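Long-range contact in Mutt/nudix family protein (Deinococcus radiodurans, PDB 2W4E), which probably hydrolyses ADP-ribose as a magnesium-dependent Nudix pyrophosphatase, studied here as an N-terminally truncated form: residues A[109-121]-A[132-145]. Numbering follows the deposited sequence.
Sequences LPLAEVYRMLEAG and LWQARGELTRRGLL
Leu132 meets helix 111-120 through both backbone and side chain. Its carbonyl O accepts a hydrogen bond from Tyr115 OH at 2.6 Å, at the edge of the phenol ring, with the donor tilted from the carbonyl plane. Its CD2 lies 3.8 Å from Val114 CG1, the two side chains crossing at about a right angle, while its CB touches Leu118 CD2.

Trp133 starts away from the partner helix, but its indole turns back beneath Leu118: CD2 of Leu118 stands 3.6 Å from the centroid of the five-membered ring, 9° off the normal, a CH-pi contact. Because the Leu118 side chain leaves trans to the backbone nitrogen, both its methyls reach the indole, CD1 at NE1 and CD2 over the five-membered ring. Trp133 NE1 donates to a water that bonds weakly to Leu118 O. The indole also meets Trp133 of the second subunit, the two rings nearly parallel.

Arg136, extended from CG to NE, runs past the Tyr115 ring in the opposite direction, its guanidinium plane turned 47° from the ring. NH1 and NH2 grip Glu119 OE2 end-on, each nitrogen 2.7 Å from that one oxygen. A methionine in its place would probably leave the Glu119 carboxylate without its charged mate.

Leu139 CD1 approaches Tyr115 OH to 3.5 Å; with Leu132, Ala135 and Arg136 it forms the hole that receives Tyr115 as a knob. Beyond the Schellman motif at Gly143, Leu144 CB packs on Leu111 CD1, and Leu145 CD2 covers a Tyr115 face, 3.8 Å from the centroid.

The last two helices of the Nudix fold thus pack leaning toward antiparallel, crossing at -138° with the segment axes 11.4 Å apart, both on strand 6-14, with helix 111-120 also on strand 18-26.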
ATOM      1  N   LEU A 109      -5.959  19.114   4.192  1.00 28.39           N
ATOM      2  CA  LEU A 109      -7.341  18.750   3.891  1.00 27.56           C
ATOM      3  C   LEU A 109      -8.017  18.045   5.034  1.00 27.28           C
ATOM      4  O   LEU A 109      -7.388  17.233   5.706  1.00 27.63           O
ATOM      5  CB  LEU A 109      -7.357  17.793   2.684  1.00 27.43           C
ATOM      6  CG  LEU A 109      -6.860  18.318   1.343  1.00 27.00           C
ATOM      7  CD1 LEU A 109      -6.572  17.142   0.408  1.00 29.93           C
ATOM      8  CD2 LEU A 109      -7.917  19.212   0.753  1.00 31.49           C
ATOM      9  N   PRO A 110      -9.330  18.290   5.237  1.00 27.04           N
ATOM     10  CA  PRO A 110     -10.070  17.463   6.184  1.00 26.41           C
ATOM     11  C   PRO A 110      -9.911  15.967   5.888  1.00 25.66           C
ATOM     12  O   PRO A 110      -9.905  15.556   4.708  1.00 23.24           O
ATOM     13  CB  PRO A 110     -11.542  17.875   5.939  1.00 27.74           C
ATOM     14  CG  PRO A 110     -11.454  19.249   5.399  1.00 27.38           C
ATOM     15  CD  PRO A 110     -10.232  19.167   4.467  1.00 28.41           C
ATOM     16  N   LEU A 111      -9.819  15.153   6.951  1.00 25.07           N
ATOM     17  CA  LEU A 111      -9.609  13.717   6.797  1.00 24.52           C
ATOM     18  C   LEU A 111     -10.729  13.037   5.989  1.00 24.86           C
ATOM     19  O   LEU A 111     -10.467  12.075   5.291  1.00 24.29           O
ATOM     20  CB  LEU A 111      -9.473  13.022   8.167  1.00 24.01           C
ATOM     21  CG  LEU A 111      -8.124  13.080   8.874  1.00 22.82           C
ATOM     22  CD1 LEU A 111      -8.218  12.505  10.307  1.00 23.00           C
ATOM     23  CD2 LEU A 111      -7.050  12.339   8.057  1.00 20.42           C
ATOM     24  N   ALA A 112     -11.971  13.523   6.093  1.00 24.77           N
ATOM     25  CA  ALA A 112     -13.104  12.901   5.389  1.00 24.84           C
ATOM     26  C   ALA A 112     -12.900  12.965   3.868  1.00 24.76           C
ATOM     27  O   ALA A 112     -13.166  12.001   3.134  1.00 25.82           O
ATOM     28  CB  ALA A 112     -14.420  13.589   5.816  1.00 25.46           C
ATOM     29  N   GLU A 113     -12.375  14.097   3.415  1.00 24.13           N
ATOM     30  CA  GLU A 113     -12.029  14.321   2.033  1.00 23.83           C
ATOM     31  C   GLU A 113     -10.836  13.479   1.571  1.00 23.55           C
ATOM     32  O   GLU A 113     -10.880  12.881   0.511  1.00 22.26           O
ATOM     33  CB  GLU A 113     -11.745  15.813   1.816  1.00 24.10           C
ATOM     34  CG  GLU A 113     -11.324  16.143   0.406  1.00 26.48           C
ATOM     35  CD  GLU A 113     -12.342  15.712  -0.680  1.00 29.01           C
ATOM     36  OE1 GLU A 113     -13.495  15.304  -0.385  1.00 34.00           O
ATOM     37  OE2 GLU A 113     -11.965  15.792  -1.852  1.00 30.57           O
ATOM     38  N   VAL A 114      -9.812  13.382   2.406  1.00 22.87           N
ATOM     39  CA  VAL A 114      -8.689  12.484   2.109  1.00 23.40           C
ATOM     40  C   VAL A 114      -9.137  11.016   1.905  1.00 22.55           C
ATOM     41  O   VAL A 114      -8.715  10.338   0.929  1.00 22.88           O
ATOM     42  CB  VAL A 114      -7.586  12.568   3.191  1.00 22.46           C
ATOM     43  CG1 VAL A 114      -6.412  11.647   2.820  1.00 23.88           C
ATOM     44  CG2 VAL A 114      -7.082  13.982   3.259  1.00 22.94           C
ATOM     45  N   TYR A 115      -9.989  10.529   2.796  1.00 22.77           N
ATOM     46  CA  TYR A 115     -10.477   9.139   2.662  1.00 23.65           C
ATOM     47  C   TYR A 115     -11.482   8.965   1.511  1.00 24.68           C
ATOM     48  O   TYR A 115     -11.570   7.859   0.915  1.00 23.26           O
ATOM     49  CB  TYR A 115     -10.975   8.568   4.004  1.00 23.65           C
ATOM     50  CG  TYR A 115      -9.768   8.176   4.844  1.00 25.00           C
ATOM     51  CD1 TYR A 115      -9.103   9.124   5.650  1.00 26.18           C
ATOM     52  CD2 TYR A 115      -9.240   6.890   4.771  1.00 23.75           C
ATOM     53  CE1 TYR A 115      -7.938   8.774   6.403  1.00 25.47           C
ATOM     54  CE2 TYR A 115      -8.080   6.526   5.520  1.00 26.20           C
ATOM     55  CZ  TYR A 115      -7.443   7.474   6.320  1.00 23.76           C
ATOM     56  OH  TYR A 115      -6.326   7.108   7.030  1.00 23.61           O
ATOM     57  N   ARG A 116     -12.198  10.049   1.163  1.00 25.07           N
ATOM     58  CA  ARG A 116     -13.037   9.988  -0.033  1.00 26.10           C
ATOM     59  C   ARG A 116     -12.108   9.828  -1.241  1.00 25.15           C
ATOM     60  O   ARG A 116     -12.325   8.947  -2.075  1.00 24.45           O
ATOM     61  CB  ARG A 116     -13.932  11.212  -0.181  1.00 26.70           C
ATOM     62  CG  ARG A 116     -14.875  11.067  -1.366  1.00 29.21           C
ATOM     63  CD  ARG A 116     -15.321  12.451  -1.899  1.00 31.34           C
ATOM     64  NE  ARG A 116     -14.191  13.224  -2.408  1.00 33.05           N
ATOM     65  CZ  ARG A 116     -13.498  12.956  -3.519  1.00 33.92           C
ATOM     66  NH1 ARG A 116     -13.821  11.946  -4.319  1.00 35.94           N
ATOM     67  NH2 ARG A 116     -12.478  13.734  -3.850  1.00 35.83           N
ATOM     68  N   MET A 117     -11.063  10.648  -1.316  1.00 24.33           N
ATOM     69  CA  MET A 117     -10.047  10.502  -2.359  1.00 25.03           C
ATOM     70  C   MET A 117      -9.470   9.074  -2.414  1.00 24.84           C
ATOM     71  O   MET A 117      -9.410   8.474  -3.475  1.00 24.59           O
ATOM     72  CB  MET A 117      -8.934  11.517  -2.197  1.00 24.29           C
ATOM     73  CG  MET A 117      -9.372  12.957  -2.455  1.00 28.21           C
ATOM     74  SD  MET A 117      -8.169  14.169  -1.771  1.00 33.25           S
ATOM     75  CE  MET A 117      -6.882  14.022  -2.992  1.00 31.17           C
ATOM     76  N   LEU A 118      -9.038   8.567  -1.265  1.00 25.58           N
ATOM     77  CA  LEU A 118      -8.478   7.209  -1.158  1.00 25.47           C
ATOM     78  C   LEU A 118      -9.423   6.136  -1.780  1.00 27.25           C
ATOM     79  O   LEU A 118      -8.996   5.330  -2.587  1.00 26.87           O
ATOM     80  CB  LEU A 118      -8.209   6.883   0.306  1.00 24.42           C
ATOM     81  CG  LEU A 118      -7.477   5.563   0.634  1.00 22.75           C
ATOM     82  CD1 LEU A 118      -6.110   5.498  -0.034  1.00 19.25           C
ATOM     83  CD2 LEU A 118      -7.389   5.293   2.157  1.00 21.00           C
ATOM     84  N   GLU A 119     -10.696   6.168  -1.411  1.00 27.43           N
ATOM     85  CA  GLU A 119     -11.643   5.155  -1.817  1.00 29.81           C
ATOM     86  C   GLU A 119     -11.929   5.263  -3.315  1.00 30.82           C
ATOM     87  O   GLU A 119     -12.025   4.243  -4.007  1.00 30.27           O
ATOM     88  CB  GLU A 119     -12.902   5.273  -0.977  1.00 29.54           C
ATOM     89  CG  GLU A 119     -12.696   4.751   0.426  1.00 31.37           C
ATOM     90  CD  GLU A 119     -13.953   4.759   1.231  1.00 38.24           C
ATOM     91  OE1 GLU A 119     -14.965   5.302   0.719  1.00 42.81           O
ATOM     92  OE2 GLU A 119     -13.943   4.214   2.374  1.00 36.94           O
ATOM     93  N   ALA A 120     -11.941   6.498  -3.817  1.00 30.84           N
ATOM     94  CA  ALA A 120     -12.180   6.760  -5.230  1.00 31.35           C
ATOM     95  C   ALA A 120     -10.996   6.381  -6.130  1.00 31.64           C
ATOM     96  O   ALA A 120     -11.127   6.367  -7.354  1.00 32.42           O
ATOM     97  CB  ALA A 120     -12.546   8.231  -5.426  1.00 30.91           C
ATOM     98  N   GLY A 121      -9.839   6.077  -5.562  1.00 30.75           N
ATOM     99  CA  GLY A 121      -8.666   5.863  -6.427  1.00 29.76           C
ATOM    100  C   GLY A 121      -7.856   7.099  -6.793  1.00 28.49           C
ATOM    101  O   GLY A 121      -6.872   7.020  -7.541  1.00 29.74           O
ATOM    102  N   LEU A 132      -2.394   5.276   4.567  1.00 17.69           N
ATOM    103  CA  LEU A 132      -3.755   5.799   4.878  1.00 18.46           C
ATOM    104  C   LEU A 132      -4.685   4.658   5.254  1.00 18.36           C
ATOM    105  O   LEU A 132      -5.432   4.754   6.221  1.00 18.79           O
ATOM    106  CB  LEU A 132      -4.342   6.614   3.715  1.00 15.80           C
ATOM    107  CG  LEU A 132      -3.733   8.023   3.589  1.00 18.33           C
ATOM    108  CD1 LEU A 132      -3.954   8.493   2.120  1.00 20.06           C
ATOM    109  CD2 LEU A 132      -4.419   8.975   4.597  1.00 15.77           C
ATOM    110  N   TRP A 133      -4.633   3.573   4.495  1.00 18.69           N
ATOM    111  CA  TRP A 133      -5.431   2.428   4.858  1.00 19.61           C
ATOM    112  C   TRP A 133      -5.021   1.916   6.237  1.00 20.08           C
ATOM    113  O   TRP A 133      -5.875   1.650   7.064  1.00 21.20           O
ATOM    114  CB  TRP A 133      -5.321   1.305   3.821  1.00 19.45           C
ATOM    115  CG  TRP A 133      -6.134   1.546   2.625  1.00 19.61           C
ATOM    116  CD1 TRP A 133      -5.680   1.848   1.370  1.00 22.16           C
ATOM    117  CD2 TRP A 133      -7.563   1.521   2.539  1.00 19.96           C
ATOM    118  NE1 TRP A 133      -6.743   2.003   0.503  1.00 20.17           N
ATOM    119  CE2 TRP A 133      -7.911   1.817   1.193  1.00 20.07           C
ATOM    120  CE3 TRP A 133      -8.580   1.261   3.455  1.00 22.17           C
ATOM    121  CZ2 TRP A 133      -9.235   1.866   0.753  1.00 22.05           C
ATOM    122  CZ3 TRP A 133      -9.909   1.291   3.017  1.00 21.91           C
ATOM    123  CH2 TRP A 133     -10.217   1.580   1.667  1.00 22.93           C
ATOM    124  N   GLN A 134      -3.724   1.745   6.481  1.00 20.41           N
ATOM    125  CA  GLN A 134      -3.301   1.170   7.777  1.00 21.49           C
ATOM    126  C   GLN A 134      -3.650   2.082   8.962  1.00 21.51           C
ATOM    127  O   GLN A 134      -3.881   1.587  10.053  1.00 21.86           O
ATOM    128  CB  GLN A 134      -1.778   0.918   7.788  1.00 21.41           C
ATOM    129  CG  GLN A 134      -1.249  -0.206   6.860  1.00 23.20           C
ATOM    130  CD  GLN A 134       0.293  -0.157   6.832  1.00 28.48           C
ATOM    131  OE1 GLN A 134       0.886   0.862   7.206  1.00 33.70           O
ATOM    132  NE2 GLN A 134       0.923  -1.204   6.384  1.00 24.99           N
ATOM    133  N   ALA A 135      -3.691   3.406   8.758  1.00 21.05           N
ATOM    134  CA  ALA A 135      -4.012   4.341   9.850  1.00 21.31           C
ATOM    135  C   ALA A 135      -5.525   4.473  10.140  1.00 22.52           C
ATOM    136  O   ALA A 135      -5.927   5.065  11.138  1.00 21.25           O
ATOM    137  CB  ALA A 135      -3.448   5.737   9.510  1.00 21.21           C
ATOM    138  N   ARG A 136      -6.349   3.944   9.244  1.00 22.81           N
ATOM    139  CA  ARG A 136      -7.799   4.264   9.237  1.00 24.17           C
ATOM    140  C   ARG A 136      -8.508   3.793  10.505  1.00 24.81           C
ATOM    141  O   ARG A 136      -9.316   4.529  11.062  1.00 25.48           O
ATOM    142  CB  ARG A 136      -8.466   3.663   7.986  1.00 22.30           C
ATOM    143  CG  ARG A 136      -9.914   4.084   7.793  1.00 25.04           C
ATOM    144  CD  ARG A 136     -10.489   3.473   6.494  1.00 26.78           C
ATOM    145  NE  ARG A 136     -11.711   4.212   6.174  1.00 31.91           N
ATOM    146  CZ  ARG A 136     -12.279   4.314   4.983  1.00 36.04           C
ATOM    147  NH1 ARG A 136     -11.758   3.712   3.910  1.00 38.15           N
ATOM    148  NH2 ARG A 136     -13.399   5.017   4.865  1.00 36.85           N
ATOM    149  N   GLY A 137      -8.182   2.582  10.964  1.00 26.04           N
ATOM    150  CA  GLY A 137      -8.792   2.016  12.199  1.00 26.35           C
ATOM    151  C   GLY A 137      -8.511   2.919  13.398  1.00 27.09           C
ATOM    152  O   GLY A 137      -9.444   3.333  14.125  1.00 26.96           O
ATOM    153  N   GLU A 138      -7.236   3.248  13.592  1.00 26.18           N
ATOM    154  CA  GLU A 138      -6.825   4.240  14.622  1.00 27.04           C
ATOM    155  C   GLU A 138      -7.584   5.580  14.559  1.00 25.07           C
ATOM    156  O   GLU A 138      -8.052   6.090  15.578  1.00 25.90           O
ATOM    157  CB  GLU A 138      -5.307   4.470  14.535  1.00 26.29           C
ATOM    158  CG  GLU A 138      -4.691   5.189  15.693  1.00 32.37           C
ATOM    159  CD  GLU A 138      -4.710   4.404  17.035  1.00 36.49           C
ATOM    160  OE1 GLU A 138      -4.305   3.221  17.105  1.00 41.08           O
ATOM    161  OE2 GLU A 138      -5.127   4.999  18.036  1.00 40.23           O
ATOM    162  N   LEU A 139      -7.690   6.179  13.372  1.00 23.64           N
ATOM    163  CA  LEU A 139      -8.352   7.495  13.291  1.00 23.29           C
ATOM    164  C   LEU A 139      -9.857   7.427  13.591  1.00 24.47           C
ATOM    165  O   LEU A 139     -10.467   8.377  14.128  1.00 23.20           O
ATOM    166  CB  LEU A 139      -8.088   8.118  11.913  1.00 22.21           C
ATOM    167  CG  LEU A 139      -6.585   8.438  11.642  1.00 21.08           C
ATOM    168  CD1 LEU A 139      -6.375   8.733  10.154  1.00 19.49           C
ATOM    169  CD2 LEU A 139      -6.184   9.632  12.485  1.00 18.91           C
ATOM    170  N   THR A 140     -10.459   6.304  13.219  1.00 25.86           N
ATOM    171  CA  THR A 140     -11.905   6.093  13.441  1.00 28.55           C
ATOM    172  C   THR A 140     -12.165   5.893  14.924  1.00 28.55           C
ATOM    173  O   THR A 140     -13.081   6.469  15.470  1.00 29.82           O
ATOM    174  CB  THR A 140     -12.389   4.856  12.682  1.00 27.98           C
ATOM    175  OG1 THR A 140     -11.981   4.971  11.305  1.00 29.21           O
ATOM    176  CG2 THR A 140     -13.929   4.729  12.784  1.00 30.33           C
ATOM    177  N   ARG A 141     -11.341   5.079  15.561  1.00 30.45           N
ATOM    178  CA  ARG A 141     -11.435   4.851  17.008  1.00 32.02           C
ATOM    179  C   ARG A 141     -11.318   6.122  17.838  1.00 31.59           C
ATOM    180  O   ARG A 141     -12.068   6.308  18.794  1.00 32.13           O
ATOM    181  CB  ARG A 141     -10.393   3.846  17.454  1.00 32.20           C
ATOM    182  CG  ARG A 141     -10.698   2.474  16.923  1.00 36.91           C
ATOM    183  CD  ARG A 141      -9.869   1.396  17.592  1.00 39.16           C
ATOM    184  NE  ARG A 141      -8.434   1.492  17.316  1.00 44.16           N
ATOM    185  CZ  ARG A 141      -7.788   0.863  16.327  1.00 45.27           C
ATOM    186  NH1 ARG A 141      -8.442   0.095  15.457  1.00 45.38           N
ATOM    187  NH2 ARG A 141      -6.469   1.000  16.204  1.00 46.33           N
ATOM    188  N   ARG A 142     -10.423   7.018  17.443  1.00 30.22           N
ATOM    189  CA  ARG A 142     -10.267   8.313  18.124  1.00 29.52           C
ATOM    190  C   ARG A 142     -11.340   9.353  17.751  1.00 30.07           C
ATOM    191  O   ARG A 142     -11.350  10.462  18.311  1.00 30.19           O
ATOM    192  CB  ARG A 142      -8.881   8.887  17.822  1.00 28.42           C
ATOM    193  CG  ARG A 142      -7.764   8.089  18.427  1.00 27.07           C
ATOM    194  CD  ARG A 142      -6.434   8.533  17.861  1.00 25.17           C
ATOM    195  NE  ARG A 142      -5.403   7.609  18.304  1.00 27.02           N
ATOM    196  CZ  ARG A 142      -4.499   7.901  19.232  1.00 26.64           C
ATOM    197  NH1 ARG A 142      -4.490   9.103  19.774  1.00 25.74           N
ATOM    198  NH2 ARG A 142      -3.584   7.006  19.585  1.00 25.37           N
ATOM    199  N   GLY A 143     -12.219   9.005  16.804  1.00 31.26           N
ATOM    200  CA  GLY A 143     -13.253   9.924  16.291  1.00 30.85           C
ATOM    201  C   GLY A 143     -12.709  11.060  15.449  1.00 31.62           C
ATOM    202  O   GLY A 143     -13.392  12.073  15.274  1.00 32.06           O
ATOM    203  N   LEU A 144     -11.481  10.922  14.929  1.00 30.71           N
ATOM    204  CA  LEU A 144     -10.901  11.956  14.050  1.00 30.66           C
ATOM    205  C   LEU A 144     -11.429  11.809  12.621  1.00 31.53           C
ATOM    206  O   LEU A 144     -11.517  12.787  11.863  1.00 31.17           O
ATOM    207  CB  LEU A 144      -9.367  11.894  14.053  1.00 29.74           C
ATOM    208  CG  LEU A 144      -8.691  12.439  15.317  1.00 29.31           C
ATOM    209  CD1 LEU A 144      -7.241  11.954  15.444  1.00 26.24           C
ATOM    210  CD2 LEU A 144      -8.784  13.975  15.403  1.00 28.53           C
ATOM    211  N   LEU A 145     -11.754  10.562  12.274  1.00 33.28           N
ATOM    212  CA  LEU A 145     -12.410  10.205  11.020  1.00 34.91           C
ATOM    213  C   LEU A 145     -13.803   9.658  11.309  1.00 35.63           C
ATOM    214  O   LEU A 145     -13.952   8.725  12.129  1.00 37.01           O
ATOM    215  CB  LEU A 145     -11.591   9.129  10.273  1.00 34.72           C
ATOM    216  CG  LEU A 145     -12.106   8.605   8.932  1.00 35.69           C
ATOM    217  CD1 LEU A 145     -12.375   9.741   7.939  1.00 34.12           C
ATOM    218  CD2 LEU A 145     -11.099   7.601   8.373  1.00 33.79           C
TER
HETATM  219  O   HOH W   1      -6.868   2.798  -2.231  1.00 32.88           O